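Local coordinates for protein histone-lysine N-methyltransferase, H3 lysine-9 specific SUVH6 (Arabidopsis thaliana, PDB 6A5K) that transfers methyl groups from S-adenosylmethionine to histone H3 and, through its SRA domain, probably recognises methylated DNA, linking the two marks in gene regulation, at residues 157-160 with 161-165; 78-81 with 82-85; 229-232 with 233-236; 49-52 with 53-57. The protein carries 1 engineered substitution. All coordinates share one frame; numbering follows the deposited sequence.

Interaction 1: residues 157-160 with 161-165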
ATOM      1  N   GLY A 157      -4.144  22.443  24.507  1.00 26.69           N
ATOM      2  CA  GLY A 157      -4.921  21.455  23.775  1.00 23.98           C
ATOM      3  C   GLY A 157      -6.262  21.093  24.392  1.00 20.78           C
ATOM      4  O   GLY A 157      -7.292  21.069  23.712  1.00 19.77           O
ATOM      5  N   ASN A 158      -6.257  20.806  25.689  1.00 21.43           N
ATOM      6  CA  ASN A 158      -7.493  20.453  26.373  1.00 26.68           C
ATOM      7  C   ASN A 158      -8.518  21.586  26.298  1.00 25.87           C
ATOM      8  O   ASN A 158      -9.712  21.349  26.052  1.00 20.96           O
ATOM      9  CB  ASN A 158      -7.212  20.082  27.828  1.00 29.42           C
ATOM     10  CG  ASN A 158      -6.455  18.767  27.961  1.00 34.63           C
ATOM     11  OD1 ASN A 158      -6.424  17.956  27.032  1.00 30.27           O
ATOM     12  ND2 ASN A 158      -5.848  18.549  29.121  1.00 37.49           N
ATOM     13  N   LEU A 159      -8.045  22.815  26.496  1.00 21.57           N
ATOM     14  CA  LEU A 159      -8.907  23.993  26.426  1.00 23.39           C
ATOM     15  C   LEU A 159      -9.451  24.190  25.017  1.00 21.07           C
ATOM     16  O   LEU A 159     -10.605  24.573  24.838  1.00 24.08           O
ATOM     17  CB  LEU A 159      -8.149  25.250  26.878  1.00 27.89           C
ATOM     18  CG  LEU A 159      -8.930  26.569  26.854  1.00 27.83           C
ATOM     19  CD1 LEU A 159     -10.142  26.493  27.773  1.00 28.83           C
ATOM     20  CD2 LEU A 159      -8.042  27.734  27.248  1.00 25.94           C
ATOM     21  N   ALA A 160      -8.620  23.926  24.011  1.00 20.12           N
ATOM     22  CA  ALA A 160      -9.051  24.072  22.625  1.00 19.23           C
ATOM     23  C   ALA A 160     -10.152  23.069  22.293  1.00 19.01           C
ATOM     24  O   ALA A 160     -11.140  23.403  21.631  1.00 18.60           O
ATOM     25  CB  ALA A 160      -7.876  23.896  21.679  1.00 18.99           C
ATOM     26  N   LEU A 161      -9.965  21.834  22.749  1.00 16.65           N
ATOM     27  CA  LEU A 161     -10.946  20.784  22.508  1.00 21.84           C
ATOM     28  C   LEU A 161     -12.253  21.131  23.218  1.00 22.41           C
ATOM     29  O   LEU A 161     -13.340  20.913  22.677  1.00 20.10           O
ATOM     30  CB  LEU A 161     -10.402  19.431  22.974  1.00 26.88           C
ATOM     31  CG  LEU A 161     -10.963  18.129  22.396  1.00 26.25           C
ATOM     32  CD1 LEU A 161     -11.091  18.172  20.873  1.00 19.07           C
ATOM     33  CD2 LEU A 161     -10.089  16.953  22.834  1.00 22.99           C
ATOM     34  N   ALA A 162     -12.142  21.688  24.424  1.00 20.22           N
ATOM     35  CA  ALA A 162     -13.319  22.142  25.159  1.00 22.40           C
ATOM     36  C   ALA A 162     -14.044  23.260  24.406  1.00 25.74           C
ATOM     37  O   ALA A 162     -15.272  23.292  24.353  1.00 23.81           O
ATOM     38  CB  ALA A 162     -12.926  22.605  26.550  1.00 26.02           C
ATOM     39  N   THR A 163     -13.278  24.170  23.813  1.00 22.95           N
ATOM     40  CA  THR A 163     -13.848  25.281  23.056  1.00 21.66           C
ATOM     41  C   THR A 163     -14.536  24.798  21.780  1.00 20.17           C
ATOM     42  O   THR A 163     -15.522  25.394  21.321  1.00 21.91           O
ATOM     43  CB  THR A 163     -12.759  26.316  22.710  1.00 28.19           C
ATOM     44  OG1 THR A 163     -12.112  26.738  23.917  1.00 27.07           O
ATOM     45  CG2 THR A 163     -13.348  27.535  21.996  1.00 26.29           C
ATOM     46  N   SER A 164     -14.024  23.707  21.212  1.00 19.47           N
ATOM     47  CA  SER A 164     -14.663  23.095  20.045  1.00 23.09           C
ATOM     48  C   SER A 164     -16.134  22.775  20.306  1.00 21.59           C
ATOM     49  O   SER A 164     -16.963  22.857  19.403  1.00 23.60           O
ATOM     50  CB  SER A 164     -13.923  21.818  19.623  1.00 21.49           C
ATOM     51  OG  SER A 164     -12.687  22.119  18.996  1.00 18.78           O
ATOM     52  N   ILE A 165     -16.447  22.403  21.546  1.00 18.35           N
ATOM     53  CA  ILE A 165     -17.826  22.139  21.951  1.00 21.35           C
ATOM     54  C   ILE A 165     -18.714  23.364  21.754  1.00 23.45           C
ATOM     55  O   ILE A 165     -19.799  23.277  21.169  1.00 22.73           O
ATOM     56  CB  ILE A 165     -17.904  21.703  23.427  1.00 23.13           C
ATOM     57  CG1 ILE A 165     -17.084  20.432  23.648  1.00 22.17           C
ATOM     58  CG2 ILE A 165     -19.352  21.484  23.853  1.00 24.65           C
ATOM     59  CD1 ILE A 165     -16.969  20.022  25.103  1.00 24.96           C
TER

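Interaction 2: residues 78-81 with 82-85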
ATOM      1  N   PHE A  78      -1.305   5.589   7.630  1.00 13.43           N
ATOM      2  CA  PHE A  78       0.029   6.142   7.784  1.00 11.95           C
ATOM      3  C   PHE A  78       0.830   5.230   8.712  1.00 13.33           C
ATOM      4  O   PHE A  78       0.287   4.701   9.687  1.00 17.12           O
ATOM      5  CB  PHE A  78      -0.041   7.560   8.355  1.00 12.07           C
ATOM      6  CG  PHE A  78      -1.092   8.415   7.704  1.00 11.99           C
ATOM      7  CD1 PHE A  78      -2.374   8.493   8.242  1.00 12.41           C
ATOM      8  CD2 PHE A  78      -0.814   9.106   6.534  1.00 11.19           C
ATOM      9  CE1 PHE A  78      -3.352   9.257   7.628  1.00 14.00           C
ATOM     10  CE2 PHE A  78      -1.788   9.882   5.916  1.00 11.08           C
ATOM     11  CZ  PHE A  78      -3.059   9.955   6.469  1.00 11.11           C
ATOM     12  N   GLN A  79       2.105   5.028   8.407  1.00 12.41           N
ATOM     13  CA  GLN A  79       2.968   4.240   9.285  1.00 13.14           C
ATOM     14  C   GLN A  79       3.532   5.104  10.409  1.00 18.64           C
ATOM     15  O   GLN A  79       3.559   4.702  11.578  1.00 15.04           O
ATOM     16  CB  GLN A  79       4.120   3.610   8.502  1.00 14.50           C
ATOM     17  CG  GLN A  79       5.005   2.708   9.366  1.00 21.30           C
ATOM     18  CD  GLN A  79       6.202   2.167   8.615  1.00 20.45           C
ATOM     19  OE1 GLN A  79       6.204   2.120   7.388  1.00 17.65           O
ATOM     20  NE2 GLN A  79       7.231   1.760   9.350  1.00 17.16           N
ATOM     21  N   TYR A  80       3.974   6.301  10.046  1.00 14.09           N
ATOM     22  CA  TYR A  80       4.632   7.188  10.993  1.00 15.95           C
ATOM     23  C   TYR A  80       3.797   8.419  11.312  1.00 17.91           C
ATOM     24  O   TYR A  80       3.147   8.991  10.433  1.00 14.57           O
ATOM     25  CB  TYR A  80       5.984   7.631  10.449  1.00 14.56           C
ATOM     26  CG  TYR A  80       6.977   6.519  10.204  1.00 15.79           C
ATOM     27  CD1 TYR A  80       7.737   6.003  11.244  1.00 16.06           C
ATOM     28  CD2 TYR A  80       7.196   6.018   8.921  1.00 16.82           C
ATOM     29  CE1 TYR A  80       8.665   5.009  11.024  1.00 16.83           C
ATOM     30  CE2 TYR A  80       8.124   5.013   8.697  1.00 16.68           C
ATOM     31  CZ  TYR A  80       8.855   4.520   9.752  1.00 20.69           C
ATOM     32  OH  TYR A  80       9.787   3.532   9.550  1.00 26.19           O
ATOM     33  N   ARG A  81       3.840   8.833  12.573  1.00 14.33           N
ATOM     34  CA  ARG A  81       3.198  10.069  12.992  1.00 18.28           C
ATOM     35  C   ARG A  81       3.713  11.251  12.176  1.00 15.46           C
ATOM     36  O   ARG A  81       2.963  12.186  11.889  1.00 17.38           O
ATOM     37  CB  ARG A  81       3.436  10.309  14.487  1.00 23.93           C
ATOM     38  CG  ARG A  81       2.174  10.538  15.304  1.00 32.58           C
ATOM     39  CD  ARG A  81       2.541  10.984  16.709  1.00 43.57           C
ATOM     40  NE  ARG A  81       1.381  11.264  17.551  1.00 44.52           N
ATOM     41  CZ  ARG A  81       0.822  10.374  18.365  1.00 42.99           C
ATOM     42  NH1 ARG A  81       1.308   9.140  18.443  1.00 38.20           N
ATOM     43  NH2 ARG A  81      -0.228  10.717  19.097  1.00 48.75           N
HETATM   44  N   MSE A  82       4.990  11.200  11.796  1.00 14.75           N
HETATM   45  CA  MSE A  82       5.605  12.259  10.988  1.00 14.94           C
HETATM   46  C   MSE A  82       4.903  12.492   9.644  1.00 14.40           C
HETATM   47  O   MSE A  82       4.949  13.604   9.095  1.00 15.60           O
HETATM   48  CB  MSE A  82       7.085  11.944  10.745  1.00 19.21           C
HETATM   49  CG  MSE A  82       7.988  12.272  11.931  1.00 35.60           C
HETATM   50 SE   MSE A  82       8.787  14.038  11.806  0.55 58.98          SE
HETATM   51  CE  MSE A  82       7.347  15.071  12.592  1.00 17.56           C
ATOM     52  N   GLU A  83       4.260  11.455   9.109  1.00 13.44           N
ATOM     53  CA  GLU A  83       3.513  11.599   7.859  1.00 12.80           C
ATOM     54  C   GLU A  83       2.380  12.608   8.041  1.00 12.71           C
ATOM     55  O   GLU A  83       2.048  13.352   7.123  1.00 12.62           O
ATOM     56  CB  GLU A  83       2.957  10.252   7.388  1.00 14.43           C
ATOM     57  CG  GLU A  83       4.017   9.217   7.014  1.00 14.74           C
ATOM     58  CD  GLU A  83       3.403   7.879   6.605  1.00 18.14           C
ATOM     59  OE1 GLU A  83       2.563   7.855   5.680  1.00 18.58           O
ATOM     60  OE2 GLU A  83       3.756   6.846   7.209  1.00 20.80           O
ATOM     61  N   LEU A  84       1.797  12.633   9.237  1.00 13.03           N
ATOM     62  CA  LEU A  84       0.720  13.572   9.546  1.00 15.66           C
ATOM     63  C   LEU A  84       1.228  15.010   9.498  1.00 13.72           C
ATOM     64  O   LEU A  84       0.509  15.923   9.075  1.00 13.99           O
ATOM     65  CB  LEU A  84       0.114  13.267  10.918  1.00 13.24           C
ATOM     66  CG  LEU A  84      -0.384  11.836  11.131  1.00 15.04           C
ATOM     67  CD1 LEU A  84      -0.947  11.675  12.546  1.00 16.88           C
ATOM     68  CD2 LEU A  84      -1.417  11.454  10.080  1.00 12.32           C
ATOM     69  N   ASN A  85       2.473  15.215   9.925  1.00 14.15           N
ATOM     70  CA  ASN A  85       3.061  16.553   9.878  1.00 16.33           C
ATOM     71  C   ASN A  85       3.450  16.943   8.457  1.00 14.92           C
ATOM     72  O   ASN A  85       3.287  18.096   8.048  1.00 15.41           O
ATOM     73  CB  ASN A  85       4.282  16.649  10.794  1.00 21.39           C
ATOM     74  CG  ASN A  85       4.888  18.049  10.817  1.00 37.33           C
ATOM     75  OD1 ASN A  85       4.248  19.017  11.240  1.00 38.96           O
ATOM     76  ND2 ASN A  85       6.130  18.158  10.366  1.00 48.54           N
TER

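Interaction 3: residues 229-232 with 233-236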
ATOM      1  N   VAL A 229     -15.301  -0.465  10.718  1.00 16.80           N
ATOM      2  CA  VAL A 229     -16.666  -0.976  10.625  1.00 19.55           C
ATOM      3  C   VAL A 229     -16.801  -1.893   9.411  1.00 18.44           C
ATOM      4  O   VAL A 229     -17.404  -2.975   9.489  1.00 22.31           O
ATOM      5  CB  VAL A 229     -17.684   0.178  10.546  1.00 22.86           C
ATOM      6  CG1 VAL A 229     -19.067  -0.333  10.149  1.00 23.05           C
ATOM      7  CG2 VAL A 229     -17.733   0.919  11.874  1.00 21.28           C
ATOM      8  N   GLU A 230     -16.222  -1.473   8.289  1.00 16.36           N
ATOM      9  CA  GLU A 230     -16.248  -2.287   7.077  1.00 20.43           C
ATOM     10  C   GLU A 230     -15.544  -3.623   7.301  1.00 20.01           C
ATOM     11  O   GLU A 230     -16.015  -4.675   6.854  1.00 18.52           O
ATOM     12  CB  GLU A 230     -15.599  -1.542   5.905  1.00 20.70           C
ATOM     13  CG  GLU A 230     -16.374  -0.325   5.400  1.00 29.13           C
ATOM     14  CD  GLU A 230     -17.738  -0.659   4.800  1.00 47.54           C
ATOM     15  OE1 GLU A 230     -18.110  -1.852   4.729  1.00 53.13           O
ATOM     16  OE2 GLU A 230     -18.438   0.286   4.380  1.00 54.60           O
ATOM     17  N   VAL A 231     -14.414  -3.575   7.999  1.00 18.98           N
ATOM     18  CA  VAL A 231     -13.653  -4.786   8.292  1.00 20.67           C
ATOM     19  C   VAL A 231     -14.465  -5.706   9.206  1.00 20.66           C
ATOM     20  O   VAL A 231     -14.583  -6.920   8.965  1.00 22.96           O
ATOM     21  CB  VAL A 231     -12.293  -4.444   8.942  1.00 20.63           C
ATOM     22  CG1 VAL A 231     -11.645  -5.686   9.523  1.00 20.83           C
ATOM     23  CG2 VAL A 231     -11.365  -3.789   7.920  1.00 16.02           C
ATOM     24  N   LYS A 232     -15.043  -5.113  10.250  1.00 22.49           N
ATOM     25  CA  LYS A 232     -15.889  -5.871  11.167  1.00 22.53           C
ATOM     26  C   LYS A 232     -17.007  -6.583  10.407  1.00 26.88           C
ATOM     27  O   LYS A 232     -17.239  -7.776  10.618  1.00 26.49           O
ATOM     28  CB  LYS A 232     -16.474  -4.958  12.249  1.00 24.05           C
ATOM     29  CG  LYS A 232     -17.392  -5.681  13.223  1.00 32.65           C
ATOM     30  CD  LYS A 232     -17.921  -4.743  14.294  1.00 39.05           C
ATOM     31  CE  LYS A 232     -19.145  -5.342  14.980  1.00 46.47           C
ATOM     32  NZ  LYS A 232     -18.838  -5.853  16.347  1.00 50.23           N
ATOM     33  N   LYS A 233     -17.677  -5.871   9.503  1.00 21.36           N
ATOM     34  CA  LYS A 233     -18.743  -6.489   8.714  1.00 24.17           C
ATOM     35  C   LYS A 233     -18.206  -7.588   7.805  1.00 27.40           C
ATOM     36  O   LYS A 233     -18.884  -8.585   7.565  1.00 31.85           O
ATOM     37  CB  LYS A 233     -19.484  -5.461   7.858  1.00 30.57           C
ATOM     38  CG  LYS A 233     -20.276  -4.405   8.609  1.00 34.03           C
ATOM     39  CD  LYS A 233     -20.894  -3.430   7.607  1.00 42.79           C
ATOM     40  CE  LYS A 233     -21.459  -2.191   8.279  1.00 46.74           C
ATOM     41  NZ  LYS A 233     -22.600  -2.495   9.182  1.00 49.57           N
ATOM     42  N   SER A 234     -16.994  -7.402   7.290  1.00 26.31           N
ATOM     43  CA  SER A 234     -16.403  -8.400   6.402  1.00 28.09           C
ATOM     44  C   SER A 234     -16.068  -9.672   7.169  1.00 32.96           C
ATOM     45  O   SER A 234     -15.953 -10.751   6.579  1.00 34.67           O
ATOM     46  CB  SER A 234     -15.143  -7.858   5.725  1.00 30.31           C
ATOM     47  OG  SER A 234     -14.019  -7.966   6.583  1.00 30.83           O
ATOM     48  N   LYS A 235     -15.914  -9.547   8.484  1.00 34.57           N
ATOM     49  CA  LYS A 235     -15.600 -10.712   9.312  1.00 36.83           C
ATOM     50  C   LYS A 235     -16.849 -11.433   9.835  1.00 38.66           C
ATOM     51  O   LYS A 235     -16.746 -12.318  10.682  1.00 42.35           O
ATOM     52  CB  LYS A 235     -14.717 -10.301  10.496  1.00 37.90           C
ATOM     53  CG  LYS A 235     -13.282  -9.979  10.128  1.00 38.75           C
ATOM     54  CD  LYS A 235     -12.515  -9.436  11.329  1.00 40.76           C
ATOM     55  CE  LYS A 235     -11.147  -8.897  10.924  1.00 42.84           C
ATOM     56  NZ  LYS A 235     -10.042  -9.818  11.308  1.00 46.57           N
ATOM     57  N   SER A 236     -18.018 -11.070   9.317  1.00 45.69           N
ATOM     58  CA  SER A 236     -19.287 -11.526   9.892  1.00 45.82           C
ATOM     59  C   SER A 236     -19.670 -12.970   9.577  1.00 50.91           C
ATOM     60  O   SER A 236     -19.225 -13.547   8.581  1.00 47.09           O
ATOM     61  CB  SER A 236     -20.429 -10.622   9.430  1.00 49.31           C
ATOM     62  OG  SER A 236     -20.355  -9.356  10.057  1.00 57.09           O
TER

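Interaction 4: residues 49-52 with 53-57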
ATOM      1  N   SER A  49      12.056  12.958   7.027  1.00 20.49           N
ATOM      2  CA  SER A  49      11.276  14.177   7.225  1.00 21.92           C
ATOM      3  C   SER A  49      12.146  15.407   7.016  1.00 22.39           C
ATOM      4  O   SER A  49      11.725  16.361   6.366  1.00 20.59           O
ATOM      5  CB  SER A  49      10.645  14.216   8.625  1.00 24.81           C
ATOM      6  OG  SER A  49       9.695  13.178   8.796  1.00 25.67           O
ATOM      7  N   THR A  50      13.351  15.391   7.582  1.00 24.38           N
ATOM      8  CA  THR A  50      14.262  16.521   7.432  1.00 26.76           C
ATOM      9  C   THR A  50      14.600  16.750   5.964  1.00 25.23           C
ATOM     10  O   THR A  50      14.593  17.895   5.483  1.00 21.70           O
ATOM     11  CB  THR A  50      15.563  16.313   8.233  1.00 30.93           C
ATOM     12  OG1 THR A  50      15.261  16.330   9.634  1.00 34.23           O
ATOM     13  CG2 THR A  50      16.562  17.414   7.925  1.00 41.76           C
ATOM     14  N   ILE A  51      14.873  15.658   5.249  1.00 20.40           N
ATOM     15  CA  ILE A  51      15.214  15.755   3.828  1.00 23.68           C
ATOM     16  C   ILE A  51      14.063  16.342   3.004  1.00 22.07           C
ATOM     17  O   ILE A  51      14.269  17.242   2.185  1.00 20.60           O
ATOM     18  CB  ILE A  51      15.628  14.378   3.263  1.00 21.51           C
ATOM     19  CG1 ILE A  51      16.973  13.958   3.876  1.00 24.09           C
ATOM     20  CG2 ILE A  51      15.741  14.424   1.748  1.00 19.53           C
ATOM     21  CD1 ILE A  51      17.321  12.504   3.651  1.00 22.56           C
ATOM     22  N   LEU A  52      12.849  15.861   3.242  1.00 20.95           N
ATOM     23  CA  LEU A  52      11.690  16.390   2.528  1.00 16.28           C
ATOM     24  C   LEU A  52      11.425  17.857   2.879  1.00 17.12           C
ATOM     25  O   LEU A  52      11.045  18.655   2.022  1.00 17.25           O
ATOM     26  CB  LEU A  52      10.447  15.539   2.821  1.00 15.05           C
ATOM     27  CG  LEU A  52      10.126  14.427   1.819  1.00 14.04           C
ATOM     28  CD1 LEU A  52      11.110  13.264   1.883  1.00 16.87           C
ATOM     29  CD2 LEU A  52       8.701  13.935   2.013  1.00 14.88           C
ATOM     30  N   LYS A  53      11.626  18.206   4.143  1.00 17.77           N
ATOM     31  CA  LYS A  53      11.446  19.583   4.593  1.00 23.81           C
ATOM     32  C   LYS A  53      12.407  20.542   3.881  1.00 22.54           C
ATOM     33  O   LYS A  53      11.989  21.577   3.350  1.00 20.44           O
ATOM     34  CB  LYS A  53      11.642  19.675   6.109  1.00 26.15           C
ATOM     35  CG  LYS A  53      11.699  21.091   6.650  1.00 32.59           C
ATOM     36  CD  LYS A  53      10.376  21.809   6.466  1.00 36.10           C
ATOM     37  CE  LYS A  53       9.648  21.958   7.788  1.00 41.18           C
ATOM     38  NZ  LYS A  53       8.339  22.650   7.625  1.00 43.87           N
ATOM     39  N   ARG A  54      13.690  20.192   3.859  1.00 20.74           N
ATOM     40  CA  ARG A  54      14.696  21.080   3.275  1.00 25.63           C
ATOM     41  C   ARG A  54      14.487  21.263   1.768  1.00 22.71           C
ATOM     42  O   ARG A  54      14.848  22.295   1.206  1.00 23.90           O
ATOM     43  CB  ARG A  54      16.104  20.544   3.554  1.00 29.99           C
ATOM     44  CG  ARG A  54      16.446  20.410   5.035  1.00 41.84           C
ATOM     45  CD  ARG A  54      17.100  21.674   5.620  1.00 50.54           C
ATOM     46  NE  ARG A  54      16.258  22.866   5.542  1.00 53.08           N
ATOM     47  CZ  ARG A  54      15.439  23.269   6.509  1.00 57.58           C
ATOM     48  NH1 ARG A  54      15.340  22.572   7.635  1.00 58.72           N
ATOM     49  NH2 ARG A  54      14.715  24.368   6.347  1.00 59.02           N
ATOM     50  N   ASN A  55      13.892  20.259   1.127  1.00 24.30           N
ATOM     51  CA  ASN A  55      13.650  20.283  -0.311  1.00 21.48           C
ATOM     52  C   ASN A  55      12.260  20.791  -0.694  1.00 23.55           C
ATOM     53  O   ASN A  55      11.843  20.661  -1.843  1.00 21.47           O
ATOM     54  CB  ASN A  55      13.862  18.889  -0.892  1.00 23.22           C
ATOM     55  CG  ASN A  55      15.332  18.516  -0.992  1.00 28.56           C
ATOM     56  OD1 ASN A  55      15.973  18.752  -2.015  1.00 29.27           O
ATOM     57  ND2 ASN A  55      15.874  17.938   0.077  1.00 30.69           N
ATOM     58  N   GLY A  56      11.546  21.361   0.271  1.00 22.50           N
ATOM     59  CA  GLY A  56      10.265  21.992   0.006  1.00 25.47           C
ATOM     60  C   GLY A  56       9.113  21.049  -0.307  1.00 24.09           C
ATOM     61  O   GLY A  56       8.192  21.423  -1.036  1.00 21.89           O
ATOM     62  N   LYS A  57       9.141  19.841   0.252  1.00 19.17           N
ATOM     63  CA  LYS A  57       8.156  18.822  -0.115  1.00 17.31           C
ATOM     64  C   LYS A  57       6.966  18.722   0.842  1.00 18.51           C
ATOM     65  O   LYS A  57       6.039  17.958   0.581  1.00 18.23           O
ATOM     66  CB  LYS A  57       8.818  17.441  -0.215  1.00 16.36           C
ATOM     67  CG  LYS A  57       9.985  17.377  -1.197  1.00 24.53           C
ATOM     68  CD  LYS A  57       9.539  17.673  -2.616  1.00 23.29           C
ATOM     69  CE  LYS A  57      10.707  17.542  -3.576  1.00 33.17           C
ATOM     70  NZ  LYS A  57      10.391  18.024  -4.948  1.00 36.68           N
TER

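Interaction 1: residues 157-160 with 161-165
The carbonyl plane of L159 is met on opposite faces by two donors of T163: hydroxyl OG1 arrives tilted 34° from the plane on one side, and the backbone N 25° from it on the other. This is a turn in the middle of helix 156-167 of the SRA domain, where the i-to-i+4 ladder gains one side-chain rung. OG1 of T163 lies 2.8 Å from L159 O, and the N of T163 2.9 Å from that same oxygen. The torsion of T163 (chi1 -55°) keeps OG1 beside its own backbone N, facing L159 O, and puts methyl CG2 anti to that N, beside the carbonyl carbon. A valine in its place would keep the shape but would probably cost L159 O its hydroxyl donor, leaving the bond from the N of T163. On the buried face, A160 fits against Y99 because it is small, while the longer L161 reaches I97, A108 and V198 of the strands it packs on. N158 OD1 accepts from the N of Q132 and its ND2 makes a weak bond to K153 O; S164 OG bonds to the N of A108. The ladder itself runs on regularly, with S164 N 2.9 Å from A160 O.

Interaction 2: residues 78-81 with 82-85
F78, closing the strand that leads into helix 81-87, presents its ring to two side chains of the first turn. Methyl CD2 of L84 sits over one face, 3.8 Å from the F78 ring centroid and 19° off the normal, a CH-pi contact displaced toward the ring's rim. At the edge, in the ring plane, E83 OE1 lies 3.7 Å from F78 CD2, where the slightly positive ring hydrogens suit a carboxylate oxygen. At Q79 the backbone takes over: its N donates to E83 OE2 at 2.7 Å, from above the carboxylate plane. Y80 follows with a straighter bond, its N 2.9 Å from E83 OE2 (169° at the hydrogen), on the anti side but tilted out of the carboxylate plane, over the same face as the N of Q79. If the helix begins just after Y80, this bond corresponds to the glutamate half of a capping box; tyrosine cannot supply the other half as a serine or aspartate would. Glutamate suits the place because, with CG beside the backbone N (chi1 -65°) and the chain extended beyond, its carboxylate reaches back along the turn. In the other direction, Y80 O accepts the N of E83 at 3.0 Å. R81 O takes the N of L84 at 2.9 Å. Helix 5-29 flanks the site, with L14 against F78 and H18 NE2 weakly bonded to E83 OE2. Two N-H groups on one oxygen hold the carboxylate firmly and would probably favour its ionised form; negative charge near the helix start is likely to suit the helix dipole.

Interaction 3: residues 229-232 with 233-236
V231 O and S234 OG form the tight centre of this last turn of helix 227-234: the hydroxyl donates at 2.7 Å, in the carbonyl plane and on a lone pair of V231 O. The torsion responsible (chi1 82°) sets OG between the backbone N and carbonyl carbon of S234, a crowded position that serine takes readily because its side chain is small. Replacing S234 by a valine would probably take from V231 O its in-plane hydroxyl donor and leave it more dependent on the weak bond from the N of K235. That N is shared, since it also reaches K232 O at 3.1 Å as the chain leaves the helix at K235. One residue on, OG of S236 adds to the closing turn by donating to K233 O at 3.0 Å.

The outer side is looser: K232, K233 and K235 are exposed on the surface. K233 lies alongside V229 and points the same way, its CE 3.6 Å from V229 CG1. K235 does likewise with V231, its CE 3.5 Å from V231 CG1, so that each lysine sets its CE against a valine methyl. E230 OE1 and K233 NZ stay 6.4 Å apart, too far for a salt bridge. In the fold, helix 227-234 follows strand 211-219 of the SRA sheet and precedes strand 242-244, at the edge of another sheet; V229 touches S124, and V231 rests on P488 in the loop before strand 491-494.

Interaction 4: residues 49-52 with 53-57
With chi1 of N55 at -75°, CG stands beside the residue's own backbone N, and the amide is carried back along the helix to I51 O. There N55 ND2 donates almost straight (171°) at 2.7 Å, with the oxygen lying nearly in the amide plane, while the backbone N of N55 reaches I51 O at 3.2 Å from the opposite face. The side chains of I51 and N55 run side by side, CG2 of I51 lying 3.9 Å from N55 ND2. Just beyond, helix 44-54 ends in a Schellman motif. G56 takes a positive phi (72°), which glycine adopts more easily than other residues, and turns the chain so that K57 N bonds L52 O at 2.9 Å and G56 N bonds K53 O at 3.1 Å. The turn also brings K57 CB over L52, 3.9 Å from L52 CG, the two side chains crossing at about a right angle; leucine suits this inner position, where it also meets F17 and V20 of helix 5-29 and L420 of helix 412-420. Lysine suits K57 because CB can pack on the leucine while the longer chain carries the amine elsewhere. The last carbonyls of a helix lack the i+4 N-H partners of a continuing helix; here the asparagine amide doubles the donors on I51 O, and the reversed turn supplies L52 O with K57 N. The lysines and arginine at this negative end of the helix dipole would probably be electrostatically favourable.

Along the chain the contacts come in the order 4, 2, 1, 3. Interactions 4 and 2 are neighbours, their centres 14 Å apart: helices 44-54 and 81-87 meet where SE of M82, a selenomethionine, lies 3.3 Å from S49 OG, and both pack on helix 5-29, E83 and L52 alike touching F17. These three helices thus form one packed group, probably steadying the SRA sheet beside them. Interactions 1 and 2 share that sheet, since strand 77-78 pairs with strand 190-205, on which helix 156-167 also lies; their centres are about 23 Å apart. Interaction 3 stands about 38 Å from interaction 4 between centres, where the chain passes from the SRA sheet toward the SET region.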